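PDB 4PNE: methyltransferase-like protein from Saccharopolyspora spinosa, which catalyses a [4+2] cycloaddition in spinosyn biosynthesis, although its fold and bound S-adenosyl-L-homocysteine are those of an S-adenosylmethionine-dependent methyltransferase. Local coordinates for residues 242-247 against 291-295; 213-217 against 286-290; 89-94 against 114-118; 197-203 against 218-223. All blocks are in the same frame, centred on the assembly; numbering follows the deposited sequence.

Interaction 1: 242-247 against 291-295; sequences DVSSRT and GYAIL
Two hydrogen bonds join V243 and S244 to Y292 through the tyrosine's N-H and C=O, which both face this edge of the strand. V243 N donates to Y292 O at 3.0 Å, the donor 31° off the carbonyl plane, while Y292 N donates to S244 OG at 2.9 Å. The hydroxyl thus accepts much as a backbone carbonyl would just past strand 236-242. It donates to D242 OD1 on its syn lone pair at 2.6 Å, and the same oxygen accepts from S244 N at 3.0 Å. That second bond defines an Asx turn, and both fix the carboxylate's rotation as the chain leaves the strand for the short, weakly bonded helical turn about 244-247. Packing at G291 is tight, with S244 OG 3.0 Å from G291 CA.

Side-chain packing is centred on Y292 and V243. With CG anti to the backbone N (chi1 -154°), the Y292 ring lies alongside V243, whose CG2 meets its edge 3.6 Å from CD2. T247 crosses nearly at a right angle, its CG2 approaching Y292 CG obliquely at 3.8 Å. I294 CD1 touches V243 CG1 at 3.9 Å.

Y292 OH bonds to Q168 and T196, and the side chain lies near that of H61, which binds S-adenosyl-L-homocysteine. Strand 290-298 runs between strands 191-200 and 236-242, its A293 and L295 packing on helix 223-233 and its Y292 and I294 on helix 73-88.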
loop_
_atom_site.group_PDB
_atom_site.type_symbol
_atom_site.label_atom_id
_atom_site.label_comp_id
_atom_site.label_asym_id
_atom_site.label_seq_id
_atom_site.Cartn_x
_atom_site.Cartn_y
_atom_site.Cartn_z
ATOM N N ASP A 242 14.587 -7.318 -2.550
ATOM C CA ASP A 242 14.358 -6.578 -3.785
ATOM C C ASP A 242 13.665 -7.523 -4.734
ATOM O O ASP A 242 14.234 -8.510 -5.178
ATOM C CB ASP A 242 15.679 -6.042 -4.363
ATOM C CG ASP A 242 15.501 -5.361 -5.688
ATOM O OD1 ASP A 242 14.387 -5.363 -6.254
ATOM O OD2 ASP A 242 16.471 -4.773 -6.164
ATOM N N VAL A 243 12.401 -7.227 -5.058
ATOM C CA VAL A 243 11.599 -8.145 -5.863
ATOM C C VAL A 243 11.198 -7.456 -7.189
ATOM O O VAL A 243 10.185 -7.759 -7.783
ATOM C CB VAL A 243 10.349 -8.650 -5.087
ATOM C CG1 VAL A 243 10.767 -9.392 -3.792
ATOM C CG2 VAL A 243 9.367 -7.507 -4.707
ATOM N N SER A 244 12.002 -6.501 -7.611
ATOM C CA SER A 244 11.731 -5.784 -8.848
ATOM C C SER A 244 11.545 -6.730 -10.040
ATOM O O SER A 244 10.727 -6.457 -10.919
ATOM C CB SER A 244 12.861 -4.824 -9.170
ATOM O OG SER A 244 13.124 -3.987 -8.085
ATOM N N SER A 245 12.316 -7.819 -10.105
ATOM C CA SER A 245 12.188 -8.769 -11.207
ATOM C C SER A 245 10.841 -9.509 -11.247
ATOM O O SER A 245 10.435 -10.008 -12.316
ATOM C CB SER A 245 13.308 -9.817 -11.161
ATOM O OG SER A 245 13.230 -10.616 -10.007
ATOM N N ARG A 246 10.168 -9.573 -10.097
ATOM C CA ARG A 246 8.878 -10.250 -9.967
ATOM C C ARG A 246 7.704 -9.321 -10.219
ATOM O O ARG A 246 6.620 -9.779 -10.492
ATOM C CB ARG A 246 8.734 -10.840 -8.570
ATOM C CG ARG A 246 9.944 -11.569 -8.076
ATOM C CD ARG A 246 10.397 -12.673 -9.007
ATOM N NE ARG A 246 11.123 -13.682 -8.248
ATOM C CZ ARG A 246 10.603 -14.818 -7.799
ATOM N NH1 ARG A 246 9.337 -15.137 -8.041
ATOM N NH2 ARG A 246 11.376 -15.647 -7.110
ATOM N N THR A 247 7.896 -8.019 -10.073
ATOM C CA THR A 247 6.763 -7.099 -10.150
ATOM C C THR A 247 6.735 -6.325 -11.455
ATOM O O THR A 247 5.830 -5.517 -11.685
ATOM C CB THR A 247 6.790 -6.099 -9.006
ATOM O OG1 THR A 247 7.989 -5.342 -9.102
ATOM C CG2 THR A 247 6.740 -6.785 -7.662
ATOM N N GLY A 291 11.508 -0.104 -9.433
ATOM C CA GLY A 291 11.642 -1.451 -8.898
ATOM C C GLY A 291 10.679 -1.587 -7.746
ATOM O O GLY A 291 9.741 -0.788 -7.602
ATOM N N TYR A 292 10.909 -2.591 -6.914
ATOM C CA TYR A 292 9.957 -2.886 -5.840
ATOM C C TYR A 292 10.659 -3.521 -4.646
ATOM O O TYR A 292 11.562 -4.341 -4.806
ATOM C CB TYR A 292 8.858 -3.806 -6.362
ATOM C CG TYR A 292 7.570 -3.687 -5.597
ATOM C CD1 TYR A 292 6.659 -2.696 -5.910
ATOM C CD2 TYR A 292 7.273 -4.534 -4.530
ATOM C CE1 TYR A 292 5.483 -2.560 -5.215
ATOM C CE2 TYR A 292 6.100 -4.404 -3.823
ATOM C CZ TYR A 292 5.202 -3.419 -4.163
ATOM O OH TYR A 292 4.025 -3.278 -3.460
ATOM N N ALA A 293 10.217 -3.158 -3.436
ATOM C CA ALA A 293 10.832 -3.633 -2.181
ATOM C C ALA A 293 9.800 -4.210 -1.235
ATOM O O ALA A 293 8.694 -3.671 -1.122
ATOM C CB ALA A 293 11.587 -2.473 -1.496
ATOM N N ILE A 294 10.129 -5.345 -0.618
ATOM C CA ILE A 294 9.417 -5.852 0.530
ATOM C C ILE A 294 10.344 -5.757 1.733
ATOM O O ILE A 294 11.455 -6.304 1.703
ATOM C CB ILE A 294 8.947 -7.321 0.346
ATOM C CG1 ILE A 294 8.128 -7.470 -0.942
ATOM C CG2 ILE A 294 8.148 -7.776 1.559
ATOM C CD1 ILE A 294 7.810 -8.950 -1.262
ATOM N N LEU A 295 9.953 -4.978 2.737
ATOM C CA LEU A 295 10.732 -4.778 3.962
ATOM C C LEU A 295 9.982 -5.318 5.184
ATOM O O LEU A 295 8.778 -5.097 5.334
ATOM C CB LEU A 295 11.025 -3.288 4.161
ATOM C CG LEU A 295 11.455 -2.485 2.913
ATOM C CD1 LEU A 295 11.611 -0.995 3.224
ATOM C CD2 LEU A 295 12.734 -3.063 2.297
#

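Interaction 2: 213-217 against 286-290; sequences RWPTG and YAHDM
W214 and M290 form a Met-aromatic contact between the loop ahead of helix 223-233 and the start of strand 290-298. The methionine methyl provides the closest part of it: M290 CE lies 3.5 Å from the centroid of the indole five-membered ring, 16° off its normal, a CH-pi approach over the face. M290 SD is 4.6 Å from the centroid of the W214 six-membered ring, above its face. The two side chains run antiparallel alongside one another, so that M290 CG reaches the far end of the indole, 3.7 Å from W214 CH2.

A second CH-pi contact sits beside the first. P215 CD lies over the centre of the Y286 ring, 3.7 Å from its centroid, and the neighbouring P215 CG is 3.4 Å from Y286 CD1. The tyrosine's CG occupies the position between backbone N and carbonyl carbon (chi1 58°), which turns its ring under the proline. W214 CE3 then approaches Y286 CD2 obliquely at 4.0 Å.

What positions these groups is local backbone structure on both sides. Residues W214 to G217 make a type I beta turn closed by G217 N to W214 O, and Y286 and M290 flank the 3-10 segment 287-289. Farther out, W214 packs on K200 and I220, M290 on V198, and Y286 OH bonds to A279 O. At the ring's hydroxyl end, T216 CG2 comes to 3.3 Å from Y286 OH.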
loop_
_atom_site.group_PDB
_atom_site.type_symbol
_atom_site.label_atom_id
_atom_site.label_comp_id
_atom_site.label_asym_id
_atom_site.label_seq_id
_atom_site.Cartn_x
_atom_site.Cartn_y
_atom_site.Cartn_z
ATOM N N ARG A 213 9.056 13.370 -8.270
ATOM C CA ARG A 213 7.922 12.449 -8.357
ATOM C C ARG A 213 7.913 11.697 -9.685
ATOM O O ARG A 213 8.264 12.244 -10.721
ATOM C CB ARG A 213 6.601 13.212 -8.183
ATOM C CG ARG A 213 6.507 13.941 -6.857
ATOM C CD ARG A 213 5.158 14.576 -6.583
ATOM N NE ARG A 213 5.145 15.078 -5.210
ATOM C CZ ARG A 213 4.902 14.334 -4.138
ATOM N NH1 ARG A 213 4.622 13.039 -4.273
ATOM N NH2 ARG A 213 4.930 14.887 -2.926
ATOM N N TRP A 214 7.468 10.441 -9.658
ATOM C CA TRP A 214 7.172 9.742 -10.893
ATOM C C TRP A 214 5.997 10.458 -11.569
ATOM O O TRP A 214 5.260 11.185 -10.908
ATOM C CB TRP A 214 6.814 8.269 -10.658
ATOM C CG TRP A 214 7.864 7.468 -9.945
ATOM C CD1 TRP A 214 7.857 7.103 -8.632
ATOM C CD2 TRP A 214 9.065 6.916 -10.505
ATOM N NE1 TRP A 214 8.972 6.376 -8.341
ATOM C CE2 TRP A 214 9.723 6.240 -9.476
ATOM C CE3 TRP A 214 9.641 6.920 -11.781
ATOM C CZ2 TRP A 214 10.930 5.575 -9.664
ATOM C CZ3 TRP A 214 10.843 6.274 -11.963
ATOM C CH2 TRP A 214 11.480 5.610 -10.902
ATOM N N PRO A 215 5.801 10.228 -12.882
ATOM C CA PRO A 215 4.688 10.866 -13.598
ATOM C C PRO A 215 3.304 10.537 -13.044
ATOM O O PRO A 215 2.350 11.270 -13.298
ATOM C CB PRO A 215 4.842 10.317 -15.010
ATOM C CG PRO A 215 6.296 10.102 -15.167
ATOM C CD PRO A 215 6.671 9.491 -13.821
ATOM N N THR A 216 3.202 9.433 -12.310
ATOM C CA THR A 216 1.980 9.058 -11.620
ATOM C C THR A 216 1.708 9.916 -10.398
ATOM O O THR A 216 0.635 9.805 -9.796
ATOM C CB THR A 216 2.051 7.623 -11.151
ATOM O OG1 THR A 216 3.197 7.494 -10.296
ATOM C CG2 THR A 216 2.175 6.641 -12.345
ATOM N N GLY A 217 2.696 10.717 -9.998
ATOM C CA GLY A 217 2.581 11.530 -8.804
ATOM C C GLY A 217 3.260 10.943 -7.577
ATOM O O GLY A 217 3.369 11.618 -6.561
ATOM N N TYR A 286 9.017 5.685 -18.179
ATOM C CA TYR A 286 9.701 5.683 -16.883
ATOM C C TYR A 286 9.734 4.376 -16.126
ATOM O O TYR A 286 10.558 4.240 -15.227
ATOM C CB TYR A 286 9.070 6.736 -15.961
ATOM C CG TYR A 286 7.590 6.519 -15.741
ATOM C CD1 TYR A 286 6.671 7.050 -16.616
ATOM C CD2 TYR A 286 7.116 5.755 -14.684
ATOM C CE1 TYR A 286 5.299 6.829 -16.453
ATOM C CE2 TYR A 286 5.764 5.530 -14.509
ATOM C CZ TYR A 286 4.852 6.064 -15.396
ATOM O OH TYR A 286 3.488 5.839 -15.216
ATOM N N ALA A 287 8.837 3.437 -16.417
ATOM C CA ALA A 287 8.655 2.284 -15.540
ATOM C C ALA A 287 9.908 1.392 -15.477
ATOM O O ALA A 287 10.125 0.652 -14.501
ATOM C CB ALA A 287 7.477 1.476 -15.990
ATOM N N HIS A 288 10.729 1.446 -16.523
ATOM C CA HIS A 288 11.922 0.617 -16.540
ATOM C C HIS A 288 12.915 0.987 -15.398
ATOM O O HIS A 288 13.787 0.193 -15.046
ATOM C CB HIS A 288 12.624 0.712 -17.889
ATOM C CG HIS A 288 13.949 0.033 -17.894
ATOM N ND1 HIS A 288 14.068 -1.322 -17.679
ATOM C CD2 HIS A 288 15.208 0.512 -18.010
ATOM C CE1 HIS A 288 15.344 -1.654 -17.690
ATOM N NE2 HIS A 288 16.058 -0.561 -17.897
ATOM N N ASP A 289 12.789 2.205 -14.869
ATOM C CA ASP A 289 13.603 2.709 -13.778
ATOM C C ASP A 289 13.026 2.371 -12.409
ATOM O O ASP A 289 13.715 2.506 -11.397
ATOM C CB ASP A 289 13.756 4.230 -13.887
ATOM C CG ASP A 289 14.516 4.650 -15.143
ATOM O OD1 ASP A 289 15.529 3.989 -15.469
ATOM O OD2 ASP A 289 14.075 5.611 -15.805
ATOM N N MET A 290 11.768 1.921 -12.393
ATOM C CA MET A 290 11.117 1.502 -11.164
ATOM C C MET A 290 11.520 0.123 -10.739
ATOM O O MET A 290 11.772 -0.736 -11.562
ATOM C CB MET A 290 9.608 1.526 -11.333
ATOM C CG MET A 290 9.075 2.922 -11.470
ATOM S SD MET A 290 7.334 2.915 -11.928
ATOM C CE MET A 290 6.781 4.339 -11.003
#

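Interaction 3: 89-94 against 114-118; sequences VLDGGV and NAIQI
G93 turns the chain with a positive phi of 80°, and its N-H bonds to A115 O at 2.8 Å; A115 is itself the centre of an inverse gamma turn. Two irregular loops thus meet by backbone just before each becomes a strand. Next, Q117 N donates to V94 O at 3.0 Å; this bond is nearly straight, 175° at the hydrogen, and starts the regular pairing that Q117 continues with L96.

Between these bonds lies I116, the buried side chain of the contact. CG1 stands between the backbone N and carbonyl carbon (chi1 65°), directing its two branches to different partners. CG2 lies alongside V94 and meets V94 CG2 at 3.6 Å, whereas CD1 reaches V89 tip to tip, 4.1 Å from V89 CG1. At the solvent side, a water donates to N114 OD1 at 2.9 Å and weakly to D91 O; N114 ND2 is held by V110 O of the preceding helix.

The arrangement is the entry of two adjacent parallel strands, 95-99 and 117-122, linked through helix 105-113. This beta-alpha-beta crossover is characteristic of the Rossmann-like methyltransferase fold, and the present contact lies at its end away from the annotated binding residues.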
loop_
_atom_site.group_PDB
_atom_site.type_symbol
_atom_site.label_atom_id
_atom_site.label_comp_id
_atom_site.label_asym_id
_atom_site.label_seq_id
_atom_site.Cartn_x
_atom_site.Cartn_y
_atom_site.Cartn_z
ATOM N N VAL A 89 1.956 -11.905 10.058
ATOM C CA VAL A 89 0.880 -12.477 10.863
ATOM C C VAL A 89 1.450 -13.761 11.415
ATOM O O VAL A 89 1.474 -14.782 10.742
ATOM C CB VAL A 89 -0.399 -12.720 10.047
ATOM C CG1 VAL A 89 -1.482 -13.389 10.880
ATOM C CG2 VAL A 89 -0.921 -11.393 9.472
ATOM N N LEU A 90 1.929 -13.699 12.648
ATOM C CA LEU A 90 2.762 -14.770 13.167
ATOM C C LEU A 90 1.969 -15.741 14.041
ATOM O O LEU A 90 2.473 -16.805 14.406
ATOM C CB LEU A 90 3.926 -14.177 13.950
ATOM C CG LEU A 90 4.788 -13.130 13.225
ATOM C CD1 LEU A 90 5.910 -12.687 14.139
ATOM C CD2 LEU A 90 5.331 -13.640 11.898
ATOM N N ASP A 91 0.718 -15.398 14.346
ATOM C CA ASP A 91 -0.125 -16.258 15.157
ATOM C C ASP A 91 -1.577 -15.853 14.984
ATOM O O ASP A 91 -1.847 -14.798 14.438
ATOM C CB ASP A 91 0.287 -16.146 16.626
ATOM C CG ASP A 91 -0.001 -17.398 17.413
ATOM O OD1 ASP A 91 -0.854 -18.220 16.981
ATOM O OD2 ASP A 91 0.659 -17.563 18.462
ATOM N N GLY A 92 -2.507 -16.685 15.446
ATOM C CA GLY A 92 -3.882 -16.246 15.589
ATOM C C GLY A 92 -3.976 -15.308 16.786
ATOM O O GLY A 92 -3.127 -15.326 17.670
ATOM N N GLY A 93 -5.026 -14.501 16.844
ATOM C CA GLY A 93 -5.337 -13.740 18.041
ATOM C C GLY A 93 -4.531 -12.480 18.242
ATOM O O GLY A 93 -4.466 -11.948 19.345
ATOM N N VAL A 94 -3.925 -12.004 17.158
ATOM C CA VAL A 94 -3.156 -10.760 17.188
ATOM C C VAL A 94 -3.995 -9.619 16.630
ATOM O O VAL A 94 -5.038 -9.851 15.994
ATOM C CB VAL A 94 -1.867 -10.879 16.374
ATOM C CG1 VAL A 94 -0.927 -11.933 16.966
ATOM C CG2 VAL A 94 -2.160 -11.230 14.931
ATOM N N ASN A 114 -7.581 -16.153 8.749
ATOM C CA ASN A 114 -6.832 -15.880 9.988
ATOM C C ASN A 114 -7.740 -15.246 11.037
ATOM O O ASN A 114 -8.346 -14.192 10.800
ATOM C CB ASN A 114 -5.641 -14.955 9.697
ATOM C CG ASN A 114 -4.605 -15.609 8.817
ATOM O OD1 ASN A 114 -3.697 -16.254 9.314
ATOM N ND2 ASN A 114 -4.722 -15.428 7.504
ATOM N N ALA A 115 -7.844 -15.900 12.198
ATOM C CA ALA A 115 -8.632 -15.371 13.295
ATOM C C ALA A 115 -7.844 -14.296 14.043
ATOM O O ALA A 115 -7.290 -14.523 15.139
ATOM C CB ALA A 115 -9.058 -16.469 14.229
ATOM N N ILE A 116 -7.778 -13.130 13.422
ATOM C CA ILE A 116 -7.101 -11.953 13.948
ATOM C C ILE A 116 -8.019 -10.767 13.856
ATOM O O ILE A 116 -9.114 -10.860 13.301
ATOM C CB ILE A 116 -5.782 -11.657 13.182
ATOM C CG1 ILE A 116 -6.045 -11.292 11.713
ATOM C CG2 ILE A 116 -4.889 -12.849 13.236
ATOM C CD1 ILE A 116 -4.786 -10.957 10.935
ATOM N N GLN A 117 -7.572 -9.651 14.426
ATOM C CA GLN A 117 -8.306 -8.401 14.366
ATOM C C GLN A 117 -7.474 -7.383 13.590
ATOM O O GLN A 117 -6.339 -7.080 13.967
ATOM C CB GLN A 117 -8.645 -7.884 15.763
ATOM C CG GLN A 117 -9.835 -8.593 16.425
ATOM C CD GLN A 117 -9.424 -9.874 17.133
ATOM O OE1 GLN A 117 -8.962 -9.841 18.262
ATOM N NE2 GLN A 117 -9.589 -11.010 16.464
ATOM N N ILE A 118 -8.017 -6.913 12.466
ATOM C CA ILE A 118 -7.369 -5.908 11.646
ATOM C C ILE A 118 -8.119 -4.606 11.769
ATOM O O ILE A 118 -9.340 -4.568 11.581
ATOM C CB ILE A 118 -7.315 -6.316 10.186
ATOM C CG1 ILE A 118 -6.633 -7.672 10.025
ATOM C CG2 ILE A 118 -6.547 -5.260 9.407
ATOM C CD1 ILE A 118 -6.637 -8.219 8.579
HETATM O O HOH W 1 -3.523 -16.308 12.177
#

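Interaction 4: 197-203 against 218-223; sequences EVVKREA and LRICLA
K200 extends CG anti to its own amide nitrogen (chi1 -173°), and the extended chain carries CD past I220 CG2; K200 CB also touches I220 CG2, at 3.9 Å. The chain then bends at chi4 (-68°), bringing NZ back to E202 O at 2.7 Å and also to G204 O. L218 places CD2 3.7 Å from V198 CB, the two side chains crossing at a slant.

One direct backbone bond spans the segments: K200 N to C221 O, 2.9 Å, with the donor 46° out of the carbonyl plane and therefore away from a lone-pair direction. Beside it V199 CB packs against the same oxygen at 3.1 Å. Here the last residues of strand 191-200 in the methyltransferase-like sheet meet the loop that returns to helix 223-233, and L222 occupies that helix's N-cap position.

Water extends the backbone link in both directions. One molecule donates to V198 O and R219 O and accepts from C221 N. Another accepts from A223 N at 2.8 Å, in the first turn of the helix, and lies 2.8 Å from K200 O. L222 CD2 packs against K200 O at 3.5 Å.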
loop_
_atom_site.group_PDB
_atom_site.type_symbol
_atom_site.label_atom_id
_atom_site.label_comp_id
_atom_site.label_asym_id
_atom_site.label_seq_id
_atom_site.Cartn_x
_atom_site.Cartn_y
_atom_site.Cartn_z
ATOM N N GLU A 197 6.785 -1.181 -1.290
ATOM C CA GLU A 197 6.789 0.082 -1.963
ATOM C C GLU A 197 7.362 -0.027 -3.355
ATOM O O GLU A 197 8.254 -0.864 -3.638
ATOM C CB GLU A 197 7.555 1.104 -1.138
ATOM C CG GLU A 197 7.238 2.519 -1.478
ATOM C CD GLU A 197 5.737 2.815 -1.511
ATOM O OE1 GLU A 197 5.195 3.090 -0.409
ATOM O OE2 GLU A 197 5.171 2.807 -2.622
ATOM N N VAL A 198 6.819 0.815 -4.226
ATOM C CA VAL A 198 7.429 1.155 -5.511
ATOM C C VAL A 198 8.592 2.102 -5.282
ATOM O O VAL A 198 8.412 3.157 -4.674
ATOM C CB VAL A 198 6.395 1.807 -6.474
ATOM C CG1 VAL A 198 7.025 2.221 -7.786
ATOM C CG2 VAL A 198 5.214 0.856 -6.718
ATOM N N VAL A 199 9.771 1.717 -5.746
ATOM C CA VAL A 199 11.003 2.490 -5.534
ATOM C C VAL A 199 11.731 2.771 -6.847
ATOM O O VAL A 199 11.467 2.160 -7.856
ATOM C CB VAL A 199 11.980 1.770 -4.583
ATOM C CG1 VAL A 199 11.381 1.653 -3.193
ATOM C CG2 VAL A 199 12.358 0.384 -5.106
ATOM N N LYS A 200 12.672 3.700 -6.822
ATOM C CA LYS A 200 13.672 3.727 -7.880
ATOM C C LYS A 200 14.582 2.520 -7.671
ATOM O O LYS A 200 15.083 2.326 -6.555
ATOM C CB LYS A 200 14.451 5.039 -7.811
ATOM C CG LYS A 200 15.403 5.234 -8.974
ATOM C CD LYS A 200 15.974 6.637 -8.944
ATOM C CE LYS A 200 16.664 6.989 -10.255
ATOM N NZ LYS A 200 17.883 6.187 -10.445
ATOM N N ARG A 201 14.739 1.674 -8.691
ATOM C CA ARG A 201 15.422 0.400 -8.485
ATOM C C ARG A 201 16.853 0.577 -8.004
ATOM O O ARG A 201 17.316 -0.161 -7.150
ATOM C CB ARG A 201 15.454 -0.422 -9.779
ATOM C CG ARG A 201 16.142 -1.788 -9.609
ATOM C CD ARG A 201 16.229 -2.575 -10.902
ATOM N NE ARG A 201 16.908 -1.847 -11.969
ATOM C CZ ARG A 201 16.310 -1.304 -13.028
ATOM N NH1 ARG A 201 15.017 -1.415 -13.203
ATOM N NH2 ARG A 201 17.040 -0.665 -13.942
ATOM N N GLU A 202 17.549 1.549 -8.570
ATOM C CA GLU A 202 18.974 1.715 -8.280
ATOM C C GLU A 202 19.391 3.160 -8.462
ATOM O O GLU A 202 18.700 3.923 -9.117
ATOM C CB GLU A 202 19.811 0.788 -9.168
ATOM C CG GLU A 202 19.520 0.888 -10.654
ATOM C CD GLU A 202 20.194 -0.233 -11.421
ATOM O OE1 GLU A 202 21.438 -0.305 -11.354
ATOM O OE2 GLU A 202 19.490 -1.081 -12.012
ATOM N N ALA A 203 20.523 3.527 -7.873
ATOM C CA ALA A 203 20.979 4.917 -7.903
ATOM C C ALA A 203 21.386 5.436 -9.287
ATOM O O ALA A 203 21.655 6.625 -9.448
ATOM C CB ALA A 203 22.119 5.074 -6.921
ATOM N N LEU A 218 3.681 9.680 -7.647
ATOM C CA LEU A 218 4.364 9.051 -6.518
ATOM C C LEU A 218 5.780 9.628 -6.297
ATOM O O LEU A 218 6.584 9.719 -7.228
ATOM C CB LEU A 218 4.433 7.543 -6.736
ATOM C CG LEU A 218 5.083 6.727 -5.628
ATOM C CD1 LEU A 218 4.226 6.724 -4.384
ATOM C CD2 LEU A 218 5.408 5.330 -6.120
ATOM N N ARG A 219 6.063 9.990 -5.048
ATOM C CA ARG A 219 7.407 10.376 -4.596
ATOM C C ARG A 219 8.450 9.319 -5.043
ATOM O O ARG A 219 8.213 8.132 -4.921
ATOM C CB ARG A 219 7.389 10.531 -3.070
ATOM C CG ARG A 219 8.713 10.790 -2.434
ATOM C CD ARG A 219 8.581 10.728 -0.917
ATOM N NE ARG A 219 8.116 11.991 -0.328
ATOM C CZ ARG A 219 7.028 12.132 0.433
ATOM N NH1 ARG A 219 6.229 11.104 0.662
ATOM N NH2 ARG A 219 6.714 13.320 0.941
ATOM N N ILE A 220 9.573 9.759 -5.605
ATOM C CA ILE A 220 10.657 8.855 -5.982
ATOM C C ILE A 220 11.540 8.615 -4.760
ATOM O O ILE A 220 11.997 9.553 -4.098
ATOM C CB ILE A 220 11.511 9.414 -7.148
ATOM C CG1 ILE A 220 10.615 9.786 -8.336
ATOM C CG2 ILE A 220 12.633 8.431 -7.556
ATOM C CD1 ILE A 220 11.363 10.049 -9.613
ATOM N N CYS A 221 11.782 7.348 -4.468
ATOM C CA CYS A 221 12.565 6.974 -3.316
ATOM C C CYS A 221 13.309 5.664 -3.605
ATOM O O CYS A 221 12.709 4.718 -4.147
ATOM C CB CYS A 221 11.605 6.838 -2.125
ATOM S SG CYS A 221 12.309 6.479 -0.544
ATOM N N LEU A 222 14.560 5.561 -3.181
ATOM C CA LEU A 222 15.262 4.271 -3.170
ATOM C C LEU A 222 14.802 3.382 -2.003
ATOM O O LEU A 222 14.467 3.884 -0.942
ATOM C CB LEU A 222 16.772 4.479 -3.040
ATOM C CG LEU A 222 17.448 5.283 -4.143
ATOM C CD1 LEU A 222 18.831 5.735 -3.680
ATOM C CD2 LEU A 222 17.566 4.444 -5.383
ATOM N N ALA A 223 14.823 2.065 -2.180
ATOM C CA ALA A 223 14.575 1.163 -1.077
ATOM C C ALA A 223 15.550 1.422 0.065
ATOM O O ALA A 223 15.182 1.357 1.234
ATOM C CB ALA A 223 14.675 -0.274 -1.529
HETATM O O HOH W 2 9.461 5.647 -5.548
HETATM O O HOH W 3 16.079 0.804 -4.395
#

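From the N terminus, interaction 3 comes first, enclosing helix 105-113 and strand 95-99 and bringing strands 95-99 and 117-122 together; it is complete before the others begin and lies about 26 Å or more, centre to centre, from each. Interaction 4 closes the loop between strand 191-200 and helix 223-233. Interaction 2 starts inside that loop, at 213-217, and ends at 286-290, crossing interaction 4. Interaction 1 opens at 242-247 and closes at 291-295, directly after 286-290, crossing interaction 2 but following interaction 4 in series. Strand 290-298 and the residues just before it join the last three: G291 N and A293 N bond to V199 O and E197 O, while R201 bonds to H288 and D289.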